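Local structure of putative metalloprotease II (Bacteroides fragilis, 4ON1) at residues A[343-347]-A[348-352]. The protein probably acts as a zinc-dependent metalloendopeptidase related to fragilysin. Sequence-based numbering, arbitrary orientation.
Sequences EHVDN and EQDLM. With ZN (zinc ion), chain C.
His344 and Met352 meet backbone to backbone where the third histidine of a metzincin-type HExxHxxGxxH motif meets the Met-turn of the zinc site. Imidazole nitrogen suits a zinc ligand: His344 NE2 binds the zinc ion at 2.0 Å, while the ligand's backbone is held against the turn. Met352 O accepts from Val345 N at 2.9 Å and also receives a CA-H...O contact from His344 CA (3.1 Å). Met352 CB presses on Glu343 O; beyond it the flexible thioether chain bends twice (chi2 -52°, chi3 -67°), fitting its sulfur end beneath the metal site.

The chain reverses through a type I beta turn from Asn347 to Asp350, closed by Asp350 N to Asn347 O. Asn347 has CG anti to its own N (chi1 -176°), which brings OD1 over the turn to accept from Gln349 N at 3.1 Å, the donor lying above the plane of the amide carbonyl. Asp350 makes an Asx turn: OD1 uses its anti lone pair for Met352 N (2.7 Å), while OD2 accepts hydrogen bonds from a water and from Leu365 N. Branched Val345 lays CG2 across Asp350 CB at 3.6 Å, their side chains nearly perpendicular.

His334, His338 and Asp176 complete the zinc site. Met352 packs against both histidines on helix 331-340 and touches Asn369 of helix 367-378, whose Arg372 forms a salt bridge with Glu343.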
ATOM      1  N   GLU A 343     -14.471   9.938   6.869  1.00 18.41           N
ATOM      2  CA  GLU A 343     -14.467   9.952   8.323  1.00 22.50           C
ATOM      3  C   GLU A 343     -14.563   8.533   8.863  1.00 27.94           C
ATOM      4  O   GLU A 343     -14.855   7.603   8.112  1.00 22.16           O
ATOM      5  CB  GLU A 343     -15.628  10.804   8.846  1.00 23.81           C
ATOM      6  CG  GLU A 343     -15.212  12.232   9.151  1.00 47.94           C
ATOM      7  CD  GLU A 343     -16.331  13.221   8.949  1.00 67.22           C
ATOM      8  OE1 GLU A 343     -17.502  12.792   8.855  1.00 79.22           O
ATOM      9  OE2 GLU A 343     -16.033  14.431   8.875  1.00 75.55           O
ATOM     10  N   HIS A 344     -14.288   8.358  10.155  1.00 19.15           N
ATOM     11  CA  HIS A 344     -14.402   7.039  10.764  1.00 18.66           C
ATOM     12  C   HIS A 344     -15.852   6.564  10.728  1.00 20.89           C
ATOM     13  O   HIS A 344     -16.772   7.368  10.842  1.00 24.12           O
ATOM     14  CB  HIS A 344     -13.878   7.060  12.206  1.00 21.60           C
ATOM     15  CG  HIS A 344     -12.384   7.147  12.297  1.00 23.15           C
ATOM     16  ND1 HIS A 344     -11.735   7.695  13.379  1.00 26.89           N
ATOM     17  CD2 HIS A 344     -11.421   6.783  11.417  1.00 16.97           C
ATOM     18  CE1 HIS A 344     -10.426   7.647  13.174  1.00 17.88           C
ATOM     19  NE2 HIS A 344     -10.212   7.095  11.991  1.00 21.73           N
ATOM     20  N   VAL A 345     -16.054   5.256  10.579  1.00 26.17           N
ATOM     21  CA  VAL A 345     -17.400   4.675  10.566  1.00 26.40           C
ATOM     22  C   VAL A 345     -17.458   3.433  11.459  1.00 33.52           C
ATOM     23  O   VAL A 345     -16.419   2.929  11.884  1.00 28.68           O
ATOM     24  CB  VAL A 345     -17.839   4.300   9.134  1.00 28.14           C
ATOM     25  CG1 VAL A 345     -17.881   5.524   8.238  1.00 23.42           C
ATOM     26  CG2 VAL A 345     -16.898   3.249   8.554  1.00 26.09           C
ATOM     27  N   ASP A 346     -18.663   2.925  11.725  1.00 31.56           N
ATOM     28  CA  ASP A 346     -18.825   1.808  12.657  1.00 44.02           C
ATOM     29  C   ASP A 346     -18.925   0.460  11.951  1.00 50.15           C
ATOM     30  O   ASP A 346     -19.307  -0.539  12.560  1.00 57.59           O
ATOM     31  CB  ASP A 346     -20.078   1.995  13.531  1.00 46.55           C
ATOM     32  CG  ASP A 346     -20.052   3.277  14.347  1.00 72.60           C
ATOM     33  OD1 ASP A 346     -21.121   3.659  14.871  1.00 82.61           O
ATOM     34  OD2 ASP A 346     -18.978   3.910  14.454  1.00 85.17           O
ATOM     35  N   ASN A 347     -18.579   0.427  10.672  1.00 39.07           N
ATOM     36  CA  ASN A 347     -18.580  -0.821   9.921  1.00 31.12           C
ATOM     37  C   ASN A 347     -17.181  -1.440   9.935  1.00 31.05           C
ATOM     38  O   ASN A 347     -16.244  -0.876   9.366  1.00 28.53           O
ATOM     39  CB  ASN A 347     -19.053  -0.555   8.491  1.00 32.77           C
ATOM     40  CG  ASN A 347     -19.187  -1.816   7.665  1.00 33.87           C
ATOM     41  OD1 ASN A 347     -18.736  -2.893   8.057  1.00 41.70           O
ATOM     42  ND2 ASN A 347     -19.808  -1.683   6.497  1.00 37.19           N
ATOM     43  N   GLU A 348     -17.042  -2.610  10.553  1.00 25.94           N
ATOM     44  CA  GLU A 348     -15.714  -3.196  10.757  1.00 33.40           C
ATOM     45  C   GLU A 348     -15.049  -3.671   9.464  1.00 29.33           C
ATOM     46  O   GLU A 348     -13.848  -3.929   9.444  1.00 30.26           O
ATOM     47  CB  GLU A 348     -15.776  -4.360  11.748  1.00 37.22           C
ATOM     48  CG  GLU A 348     -16.290  -5.661  11.156  1.00 50.52           C
ATOM     49  CD  GLU A 348     -16.256  -6.801  12.157  1.00 65.19           C
ATOM     50  OE1 GLU A 348     -16.130  -6.521  13.371  1.00 60.28           O
ATOM     51  OE2 GLU A 348     -16.357  -7.973  11.728  1.00 60.48           O
ATOM     52  N   GLN A 349     -15.822  -3.788   8.389  1.00 25.91           N
ATOM     53  CA  GLN A 349     -15.253  -4.195   7.104  1.00 32.44           C
ATOM     54  C   GLN A 349     -14.760  -2.977   6.335  1.00 26.05           C
ATOM     55  O   GLN A 349     -13.995  -3.091   5.375  1.00 25.04           O
ATOM     56  CB  GLN A 349     -16.289  -4.948   6.267  1.00 36.76           C
ATOM     57  CG  GLN A 349     -16.354  -6.448   6.523  1.00 49.61           C
ATOM     58  CD  GLN A 349     -17.422  -7.136   5.682  1.00 62.67           C
ATOM     59  OE1 GLN A 349     -18.497  -6.579   5.445  1.00 71.54           O
ATOM     60  NE2 GLN A 349     -17.126  -8.347   5.223  1.00 62.68           N
ATOM     61  N   ASP A 350     -15.193  -1.803   6.774  1.00 24.58           N
ATOM     62  CA  ASP A 350     -14.835  -0.577   6.087  1.00 20.41           C
ATOM     63  C   ASP A 350     -13.392  -0.170   6.377  1.00 20.41           C
ATOM     64  O   ASP A 350     -12.914  -0.283   7.505  1.00 23.76           O
ATOM     65  CB  ASP A 350     -15.787   0.553   6.485  1.00 18.37           C
ATOM     66  CG  ASP A 350     -15.735   1.725   5.521  1.00 27.60           C
ATOM     67  OD1 ASP A 350     -14.696   2.432   5.488  1.00 15.98           O
ATOM     68  OD2 ASP A 350     -16.736   1.939   4.802  1.00 22.07           O
ATOM     69  N   LEU A 351     -12.710   0.295   5.338  1.00 17.14           N
ATOM     70  CA  LEU A 351     -11.374   0.851   5.460  1.00 14.74           C
ATOM     71  C   LEU A 351     -11.289   1.903   6.567  1.00 24.41           C
ATOM     72  O   LEU A 351     -10.275   2.016   7.261  1.00 17.21           O
ATOM     73  CB  LEU A 351     -10.950   1.468   4.130  1.00 13.11           C
ATOM     74  CG  LEU A 351      -9.630   2.231   4.192  1.00 17.95           C
ATOM     75  CD1 LEU A 351      -8.509   1.271   4.608  1.00 13.13           C
ATOM     76  CD2 LEU A 351      -9.329   2.866   2.850  1.00 13.35           C
ATOM     77  N   MET A 352     -12.358   2.679   6.719  1.00 15.24           N
ATOM     78  CA  MET A 352     -12.374   3.792   7.663  1.00 18.70           C
ATOM     79  C   MET A 352     -12.979   3.405   9.019  1.00 19.78           C
ATOM     80  O   MET A 352     -13.472   4.265   9.753  1.00 23.52           O
ATOM     81  CB  MET A 352     -13.133   4.984   7.062  1.00 20.72           C
ATOM     82  CG  MET A 352     -12.601   5.445   5.706  1.00 13.67           C
ATOM     83  SD  MET A 352     -10.822   5.747   5.766  1.00 17.62           S
ATOM     84  CE  MET A 352     -10.790   7.172   6.859  1.00 17.59           C
TER
HETATM   85 ZN    ZN C 400      -8.546   7.256  10.927  1.00 19.88          ZN
HETATM   86  O   HOH W   1     -19.190   1.648   5.869  1.00 29.71           O